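Local coordinates for ATP phosphoribosyltransferase (Methanobacterium thermoautotrophicum, PDB 2VD3), which probably catalyses the condensation of ATP with 5-phosphoribose 1-diphosphate that opens histidine biosynthesis, and is seen here in its histidine-inhibited state, at residues E24-V28 against I284-I288; Q43-I47 against I199-L203; E87-Y91 against I211-G215. All coordinates share one frame; numbering follows the deposited sequence.

Contact 1. Residues E24-V28 against I284-I288; sequences ENAGV and IERII. With MG (magnesium ion), chain L.
Arg286 lays one face of its guanidinium over the Ala26-Gly27 peptide, where the chain leaves helix 16-25: Ala26 C sits 3.8 Å above the plane, over the middle of the group, and Gly27 N lies nearer the rim. Asn25 O approaches obliquely, 2.9 Å from Arg286 NE. Beside it the extended chain of Glu285 crosses Asn25, with Glu285 CG 3.9 Å from Asn25 CB, and ends in a salt bridge to its own neighbour, Arg286 NH2 to Glu285 OE2 at 2.8 Å (N-H...O 157°). This bond lies close to the guanidinium plane and would limit its rotation. Replacing Arg286 by an alanine removes the guanidinium and would probably leave Glu285 and Glu261 of the second subunit short of a cationic partner. Glycine suits position 27, where a positive phi closes a Schellman motif with Gly27 N bonded to Glu24 O, and where a beta carbon would strike the carbonyl oxygen of the preceding residue. One turn back, Glu24 OE1 binds a magnesium ion at 2.5 Å. Arg217 of the second subunit gives Glu285 OE2 another cationic partner. Asn25, Ala26 and Arg286 all rest on helix 197-212, while strand 286-288 continues as an antiparallel ladder with a strand of the second subunit.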
loop_
_atom_site.group_PDB
_atom_site.type_symbol
_atom_site.label_atom_id
_atom_site.label_comp_id
_atom_site.label_asym_id
_atom_site.label_seq_id
_atom_site.Cartn_x
_atom_site.Cartn_y
_atom_site.Cartn_z
ATOM N N GLU A 24 16.808 -20.465 -5.316
ATOM C CA GLU A 24 16.220 -20.944 -6.556
ATOM C C GLU A 24 17.298 -21.471 -7.512
ATOM O O GLU A 24 17.218 -22.611 -7.974
ATOM C CB GLU A 24 15.409 -19.818 -7.204
ATOM C CG GLU A 24 14.990 -20.049 -8.656
ATOM C CD GLU A 24 13.815 -20.988 -8.797
ATOM O OE1 GLU A 24 13.421 -21.619 -7.790
ATOM O OE2 GLU A 24 13.281 -21.102 -9.930
ATOM N N ASN A 25 18.314 -20.654 -7.778
ATOM C CA ASN A 25 19.396 -21.059 -8.672
ATOM C C ASN A 25 20.266 -22.207 -8.141
ATOM O O ASN A 25 20.917 -22.918 -8.921
ATOM C CB ASN A 25 20.251 -19.847 -9.074
ATOM C CG ASN A 25 19.503 -18.876 -9.992
ATOM O OD1 ASN A 25 18.281 -18.909 -10.089
ATOM N ND2 ASN A 25 20.240 -18.011 -10.660
ATOM N N ALA A 26 20.260 -22.380 -6.818
ATOM C CA ALA A 26 21.036 -23.418 -6.134
ATOM C C ALA A 26 20.303 -24.766 -6.095
ATOM O O ALA A 26 20.819 -25.744 -5.552
ATOM C CB ALA A 26 21.383 -22.963 -4.714
ATOM N N GLY A 27 19.101 -24.799 -6.665
ATOM C CA GLY A 27 18.249 -25.989 -6.650
ATOM C C GLY A 27 17.359 -26.103 -5.422
ATOM O O GLY A 27 16.740 -27.146 -5.190
ATOM N N VAL A 28 17.292 -25.020 -4.645
ATOM C CA VAL A 28 16.571 -24.999 -3.376
ATOM C C VAL A 28 15.542 -23.869 -3.373
ATOM O O VAL A 28 15.403 -23.138 -2.396
ATOM C CB VAL A 28 17.566 -24.887 -2.156
ATOM C CG1 VAL A 28 16.824 -24.851 -0.833
ATOM C CG2 VAL A 28 18.543 -26.057 -2.154
ATOM N N ILE A 284 24.664 -19.599 -17.540
ATOM C CA ILE A 284 25.136 -20.703 -16.721
ATOM C C ILE A 284 24.608 -20.502 -15.299
ATOM O O ILE A 284 24.843 -19.457 -14.692
ATOM C CB ILE A 284 26.693 -20.788 -16.708
ATOM C CG1 ILE A 284 27.236 -20.993 -18.133
ATOM C CG2 ILE A 284 27.166 -21.908 -15.779
ATOM C CD1 ILE A 284 28.768 -20.901 -18.256
ATOM N N GLU A 285 23.911 -21.498 -14.762
ATOM C CA GLU A 285 23.344 -21.377 -13.422
ATOM C C GLU A 285 24.369 -21.619 -12.300
ATOM O O GLU A 285 24.412 -20.887 -11.312
ATOM C CB GLU A 285 22.140 -22.308 -13.281
ATOM C CG GLU A 285 21.171 -21.913 -12.191
ATOM C CD GLU A 285 19.996 -22.861 -12.103
ATOM O OE1 GLU A 285 18.849 -22.405 -12.295
ATOM O OE2 GLU A 285 20.213 -24.063 -11.853
ATOM N N ARG A 286 25.189 -22.648 -12.457
ATOM C CA ARG A 286 26.155 -23.051 -11.428
ATOM C C ARG A 286 27.453 -23.466 -12.084
ATOM O O ARG A 286 27.443 -24.170 -13.100
ATOM C CB ARG A 286 25.634 -24.245 -10.639
ATOM C CG ARG A 286 24.664 -23.921 -9.546
ATOM C CD ARG A 286 23.902 -25.164 -9.084
ATOM N NE ARG A 286 22.536 -25.184 -9.593
ATOM C CZ ARG A 286 21.663 -26.167 -9.385
ATOM N NH1 ARG A 286 21.991 -27.244 -8.670
ATOM N NH2 ARG A 286 20.442 -26.074 -9.891
ATOM N N ILE A 287 28.571 -23.036 -11.502
ATOM C CA ILE A 287 29.880 -23.552 -11.886
ATOM C C ILE A 287 30.549 -24.203 -10.678
ATOM O O ILE A 287 30.540 -23.644 -9.581
ATOM C CB ILE A 287 30.792 -22.443 -12.487
ATOM C CG1 ILE A 287 30.109 -21.799 -13.689
ATOM C CG2 ILE A 287 32.171 -23.013 -12.872
ATOM C CD1 ILE A 287 30.912 -20.698 -14.345
ATOM N N ILE A 288 31.105 -25.394 -10.884
ATOM C CA ILE A 288 31.902 -26.074 -9.862
ATOM C C ILE A 288 33.248 -26.438 -10.490
ATOM O O ILE A 288 33.328 -27.384 -11.278
ATOM C CB ILE A 288 31.216 -27.357 -9.321
ATOM C CG1 ILE A 288 29.684 -27.191 -9.226
ATOM C CG2 ILE A 288 31.880 -27.818 -7.984
ATOM C CD1 ILE A 288 29.182 -26.569 -7.934
HETATM MG MG MG L . 11.732 -23.421 -7.440
#

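Contact 2. Residues Q43-I47 against I199-L203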
loop_
_atom_site.group_PDB
_atom_site.type_symbol
_atom_site.label_atom_id
_atom_site.label_comp_id
_atom_site.label_asym_id
_atom_site.label_seq_id
_atom_site.Cartn_x
_atom_site.Cartn_y
_atom_site.Cartn_z
ATOM N N GLN A 43 12.486 -26.870 -2.660
ATOM C CA GLN A 43 12.568 -27.985 -3.618
ATOM C C GLN A 43 13.323 -29.186 -3.055
ATOM O O GLN A 43 13.190 -30.301 -3.564
ATOM C CB GLN A 43 13.184 -27.543 -4.954
ATOM C CG GLN A 43 12.395 -26.488 -5.720
ATOM C CD GLN A 43 11.005 -26.939 -6.106
ATOM O OE1 GLN A 43 10.802 -28.070 -6.557
ATOM N NE2 GLN A 43 10.031 -26.048 -5.946
ATOM N N HIS A 44 14.097 -28.960 -1.996
ATOM C CA HIS A 44 14.798 -30.029 -1.290
ATOM C C HIS A 44 14.000 -30.457 -0.055
ATOM O O HIS A 44 13.664 -29.629 0.783
ATOM C CB HIS A 44 16.194 -29.559 -0.899
ATOM C CG HIS A 44 17.121 -30.661 -0.492
ATOM N ND1 HIS A 44 16.836 -31.539 0.532
ATOM C CD2 HIS A 44 18.347 -31.004 -0.951
ATOM C CE1 HIS A 44 17.832 -32.397 0.662
ATOM N NE2 HIS A 44 18.767 -32.089 -0.220
ATOM N N PRO A 45 13.669 -31.756 0.051
ATOM C CA PRO A 45 12.818 -32.249 1.150
ATOM C C PRO A 45 13.383 -32.052 2.564
ATOM O O PRO A 45 12.644 -32.184 3.539
ATOM C CB PRO A 45 12.670 -33.746 0.834
ATOM C CG PRO A 45 12.946 -33.851 -0.622
ATOM C CD PRO A 45 14.027 -32.843 -0.877
ATOM N N GLN A 46 14.670 -31.741 2.674
ATOM C CA GLN A 46 15.304 -31.566 3.978
ATOM C C GLN A 46 15.582 -30.091 4.300
ATOM O O GLN A 46 16.164 -29.776 5.342
ATOM C CB GLN A 46 16.618 -32.349 4.050
ATOM C CG GLN A 46 16.536 -33.856 3.831
ATOM C CD GLN A 46 17.929 -34.479 3.793
ATOM O OE1 GLN A 46 18.422 -34.875 2.734
ATOM N NE2 GLN A 46 18.586 -34.521 4.944
ATOM N N ILE A 47 15.190 -29.190 3.407
ATOM C CA ILE A 47 15.447 -27.781 3.638
ATOM C C ILE A 47 14.156 -26.985 3.718
ATOM O O ILE A 47 13.359 -26.984 2.779
ATOM C CB ILE A 47 16.409 -27.169 2.568
ATOM C CG1 ILE A 47 17.757 -27.908 2.577
ATOM C CG2 ILE A 47 16.612 -25.667 2.816
ATOM C CD1 ILE A 47 18.593 -27.693 1.342
ATOM N N ILE A 199 24.035 -32.298 4.745
ATOM C CA ILE A 199 23.041 -31.421 4.138
ATOM C C ILE A 199 23.482 -29.956 4.091
ATOM O O ILE A 199 23.131 -29.228 3.158
ATOM C CB ILE A 199 21.658 -31.556 4.845
ATOM C CG1 ILE A 199 20.571 -30.787 4.093
ATOM C CG2 ILE A 199 21.724 -31.114 6.308
ATOM C CD1 ILE A 199 20.345 -31.265 2.685
ATOM N N ILE A 200 24.255 -29.523 5.086
ATOM C CA ILE A 200 24.687 -28.125 5.113
ATOM C C ILE A 200 25.668 -27.882 3.979
ATOM O O ILE A 200 25.494 -26.941 3.200
ATOM C CB ILE A 200 25.243 -27.681 6.500
ATOM C CG1 ILE A 200 24.093 -27.544 7.505
ATOM C CG2 ILE A 200 26.025 -26.372 6.383
ATOM C CD1 ILE A 200 24.488 -27.009 8.860
ATOM N N GLU A 201 26.677 -28.746 3.869
ATOM C CA GLU A 201 27.641 -28.657 2.768
ATOM C C GLU A 201 26.974 -28.865 1.407
ATOM O O GLU A 201 27.454 -28.350 0.394
ATOM C CB GLU A 201 28.794 -29.646 2.953
ATOM C CG GLU A 201 29.757 -29.302 4.105
ATOM C CD GLU A 201 30.512 -27.988 3.906
ATOM O OE1 GLU A 201 30.705 -27.263 4.904
ATOM O OE2 GLU A 201 30.915 -27.684 2.765
ATOM N N GLU A 202 25.872 -29.611 1.383
ATOM C CA GLU A 202 25.112 -29.798 0.156
ATOM C C GLU A 202 24.510 -28.465 -0.323
ATOM O O GLU A 202 24.660 -28.091 -1.489
ATOM C CB GLU A 202 24.034 -30.870 0.332
ATOM C CG GLU A 202 23.263 -31.165 -0.946
ATOM C CD GLU A 202 22.178 -32.203 -0.768
ATOM O OE1 GLU A 202 22.276 -33.024 0.173
ATOM O OE2 GLU A 202 21.227 -32.206 -1.584
ATOM N N LEU A 203 23.844 -27.755 0.583
ATOM C CA LEU A 203 23.319 -26.433 0.286
ATOM C C LEU A 203 24.455 -25.446 -0.008
ATOM O O LEU A 203 24.348 -24.618 -0.926
ATOM C CB LEU A 203 22.420 -25.929 1.430
ATOM C CG LEU A 203 21.740 -24.560 1.267
ATOM C CD1 LEU A 203 20.880 -24.469 -0.006
ATOM C CD2 LEU A 203 20.897 -24.236 2.482
HETATM O O HOH W 1 20.382 -35.585 1.460
#
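His44 NE2 donates to Glu202 OE2 at 2.8 Å, a bent bond (131°) in which the carboxylate oxygen lies at the ring edge, in the imidazole plane. The carboxylate is turned, so the donor comes from above its plane, 50° out. The other ring nitrogen is engaged too: Gln46 N donates to His44 ND1 at 3.1 Å, again within the ring plane. With a bond at each nitrogen the ring's rotation is fixed, and histidine suits the place because it can accept on one side and donate on the other. Its CG swings away from the backbone N (chi1 -165°), which carries the ring out towards the helix. The segment bends in a type I turn from His44 to Ile47, linking antiparallel strands 39-42 and 47-52, a hairpin of the mixed sheet. Opposite it, Ile199, Glu202 and Leu203 share one side of helix 197-212. Ile199 CD1 reaches obliquely to His44 NE2 and CE1, at 3.4 Å from each. Next to the polar pair, Ile47 CD1 meets Ile199 CD1 and Leu203 CD1, both at 4.2 Å, and this apolar cluster continues onto Ile5 and Val28. Gln46 NE2 bonds to Pro3 O, and Phe265 of the second subunit packs on Glu202.

Contact 3. Residues E87-Y91 against I211-G215; sequences EDLKY and IDAEG
A bend at chi3 (77°) turns the end of the Lys90 chain over Ile211 and towards Glu214, whose chain is bent at chi2 (-94°) so that its carboxylate comes round to meet the ammonium. Lys90 NZ is shared by two oxygens. It forms a salt bridge at 2.7 Å to Glu214 OE1, which accepts through its anti lone pair, and a hydrogen bond to Ile211 O at 3.0 Å, tilted 35° from the carbonyl plane. Lysine is well chosen: the ammonium serves both acceptors, while the methylenes lie against a hydrocarbon partner, Lys90 CD coming within 3.3 Å of Ile211 CG2. Ile211 uses its other branch as well. CG1 leads CD1 to Leu89 CD2 at 3.4 Å, the two side chains crossing at about a right angle, and the same methyl lies 3.3 Å from Asp88 O, so the fit is tight. A branched residue can thus touch the lysine and the leucine at once. Leu89 packs on Leu22 of helix 16-25 and on Val184 and Ile70 of the sheet. Beyond strand 84-88 the chain turns through an Asx turn, Lys90 N bonding to Asp88 OD1 at 2.8 Å; Arg93, Lys185 and Ser183 hold the Asp88 carboxylate. The chemistry is mixed: a buried apolar contact joins strand 84-88 of the mixed sheet to the last part of helix 197-212, just ahead of strand 216-224 of the four-stranded sheet, while both residues of the ion pair are exposed, where solvent would probably weaken it. The ammonium beside a carbonyl of the last helical turn is likely to be favoured by the partial negative charge there.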
loop_
_atom_site.group_PDB
_atom_site.type_symbol
_atom_site.label_atom_id
_atom_site.label_comp_id
_atom_site.label_asym_id
_atom_site.label_seq_id
_atom_site.Cartn_x
_atom_site.Cartn_y
_atom_site.Cartn_z
ATOM N N GLU A 87 29.959 -18.358 3.761
ATOM C CA GLU A 87 30.243 -17.827 2.425
ATOM C C GLU A 87 29.905 -16.359 2.354
ATOM O O GLU A 87 28.953 -15.904 2.991
ATOM C CB GLU A 87 29.396 -18.525 1.350
ATOM C CG GLU A 87 29.583 -20.020 1.199
ATOM C CD GLU A 87 30.984 -20.400 0.774
ATOM O OE1 GLU A 87 31.455 -21.459 1.213
ATOM O OE2 GLU A 87 31.612 -19.653 -0.000
ATOM N N ASP A 88 30.673 -15.613 1.571
ATOM C CA ASP A 88 30.240 -14.289 1.173
ATOM C C ASP A 88 29.379 -14.467 -0.068
ATOM O O ASP A 88 29.730 -15.239 -0.962
ATOM C CB ASP A 88 31.419 -13.366 0.899
ATOM C CG ASP A 88 30.975 -12.001 0.412
ATOM O OD1 ASP A 88 30.560 -11.905 -0.758
ATOM O OD2 ASP A 88 31.027 -11.026 1.193
ATOM N N LEU A 89 28.250 -13.759 -0.119
ATOM C CA LEU A 89 27.265 -13.976 -1.186
ATOM C C LEU A 89 27.314 -12.977 -2.342
ATOM O O LEU A 89 26.522 -13.071 -3.282
ATOM C CB LEU A 89 25.857 -14.096 -0.600
ATOM C CG LEU A 89 25.714 -15.249 0.393
ATOM C CD1 LEU A 89 24.362 -15.219 1.079
ATOM C CD2 LEU A 89 25.973 -16.597 -0.269
ATOM N N LYS A 90 28.247 -12.029 -2.258
ATOM C CA LYS A 90 28.612 -11.134 -3.358
ATOM C C LYS A 90 27.521 -10.187 -3.840
ATOM O O LYS A 90 27.595 -9.661 -4.944
ATOM C CB LYS A 90 29.227 -11.915 -4.532
ATOM C CG LYS A 90 30.718 -12.168 -4.362
ATOM C CD LYS A 90 31.239 -13.265 -5.285
ATOM C CE LYS A 90 31.423 -12.783 -6.718
ATOM N NZ LYS A 90 31.437 -13.930 -7.684
ATOM N N TYR A 91 26.523 -9.955 -3.000
ATOM C CA TYR A 91 25.504 -8.951 -3.289
ATOM C C TYR A 91 25.222 -8.134 -2.031
ATOM O O TYR A 91 25.697 -8.469 -0.937
ATOM C CB TYR A 91 24.229 -9.609 -3.849
ATOM C CG TYR A 91 23.324 -10.272 -2.820
ATOM C CD1 TYR A 91 23.581 -11.563 -2.352
ATOM C CD2 TYR A 91 22.206 -9.603 -2.320
ATOM C CE1 TYR A 91 22.739 -12.174 -1.412
ATOM C CE2 TYR A 91 21.366 -10.192 -1.385
ATOM C CZ TYR A 91 21.630 -11.477 -0.933
ATOM O OH TYR A 91 20.781 -12.042 -0.011
ATOM N N ILE A 211 27.422 -18.595 -6.978
ATOM C CA ILE A 211 28.284 -17.430 -6.806
ATOM C C ILE A 211 29.449 -17.440 -7.783
ATOM O O ILE A 211 29.867 -16.387 -8.274
ATOM C CB ILE A 211 28.817 -17.331 -5.357
ATOM C CG1 ILE A 211 27.697 -16.878 -4.416
ATOM C CG2 ILE A 211 29.984 -16.352 -5.266
ATOM C CD1 ILE A 211 27.977 -17.220 -3.004
ATOM N N ASP A 212 29.976 -18.627 -8.064
ATOM C CA ASP A 212 31.078 -18.755 -9.007
ATOM C C ASP A 212 30.604 -18.628 -10.448
ATOM O O ASP A 212 31.419 -18.473 -11.362
ATOM C CB ASP A 212 31.823 -20.080 -8.801
ATOM C CG ASP A 212 32.509 -20.169 -7.443
ATOM O OD1 ASP A 212 32.898 -19.113 -6.889
ATOM O OD2 ASP A 212 32.656 -21.302 -6.932
ATOM N N ALA A 213 29.290 -18.697 -10.649
ATOM C CA ALA A 213 28.711 -18.520 -11.985
ATOM C C ALA A 213 28.507 -17.045 -12.337
ATOM O O ALA A 213 28.231 -16.718 -13.496
ATOM C CB ALA A 213 27.397 -19.301 -12.120
ATOM N N GLU A 214 28.645 -16.166 -11.340
ATOM C CA GLU A 214 28.421 -14.731 -11.527
ATOM C C GLU A 214 29.410 -14.160 -12.532
ATOM O O GLU A 214 30.614 -14.386 -12.427
ATOM C CB GLU A 214 28.478 -13.966 -10.196
ATOM C CG GLU A 214 28.396 -12.420 -10.312
ATOM C CD GLU A 214 29.777 -11.733 -10.366
ATOM O OE1 GLU A 214 30.658 -12.087 -9.544
ATOM O OE2 GLU A 214 29.979 -10.828 -11.215
ATOM N N GLY A 215 28.876 -13.440 -13.519
ATOM C CA GLY A 215 29.674 -12.842 -14.578
ATOM C C GLY A 215 30.316 -13.878 -15.481
ATOM O O GLY A 215 31.300 -13.583 -16.164
#

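Overall arrangement
Helix 197-212 connects all three sites: contact 2 uses its earlier turns, contact 3 its final ones, and contact 1 packs against it through neighbouring side chains. Contact 1 lies about 13 Å from contact 2 and 11 Å from contact 3, centre to centre, and touches both: Val28 CG2 is 3.5 Å from Leu203 CD1, and Glu285 O is 3.5 Å from Ala213 CB. Contacts 2 and 3 have centres 19 Å apart and do not meet. The Arg286 side chain is about 12 Å from a bound histidine, and Ile287 touches Met238 of that pocket, which brings contact 1 close to the bound inhibitor. Contacts 1 and 2 also both face the second subunit.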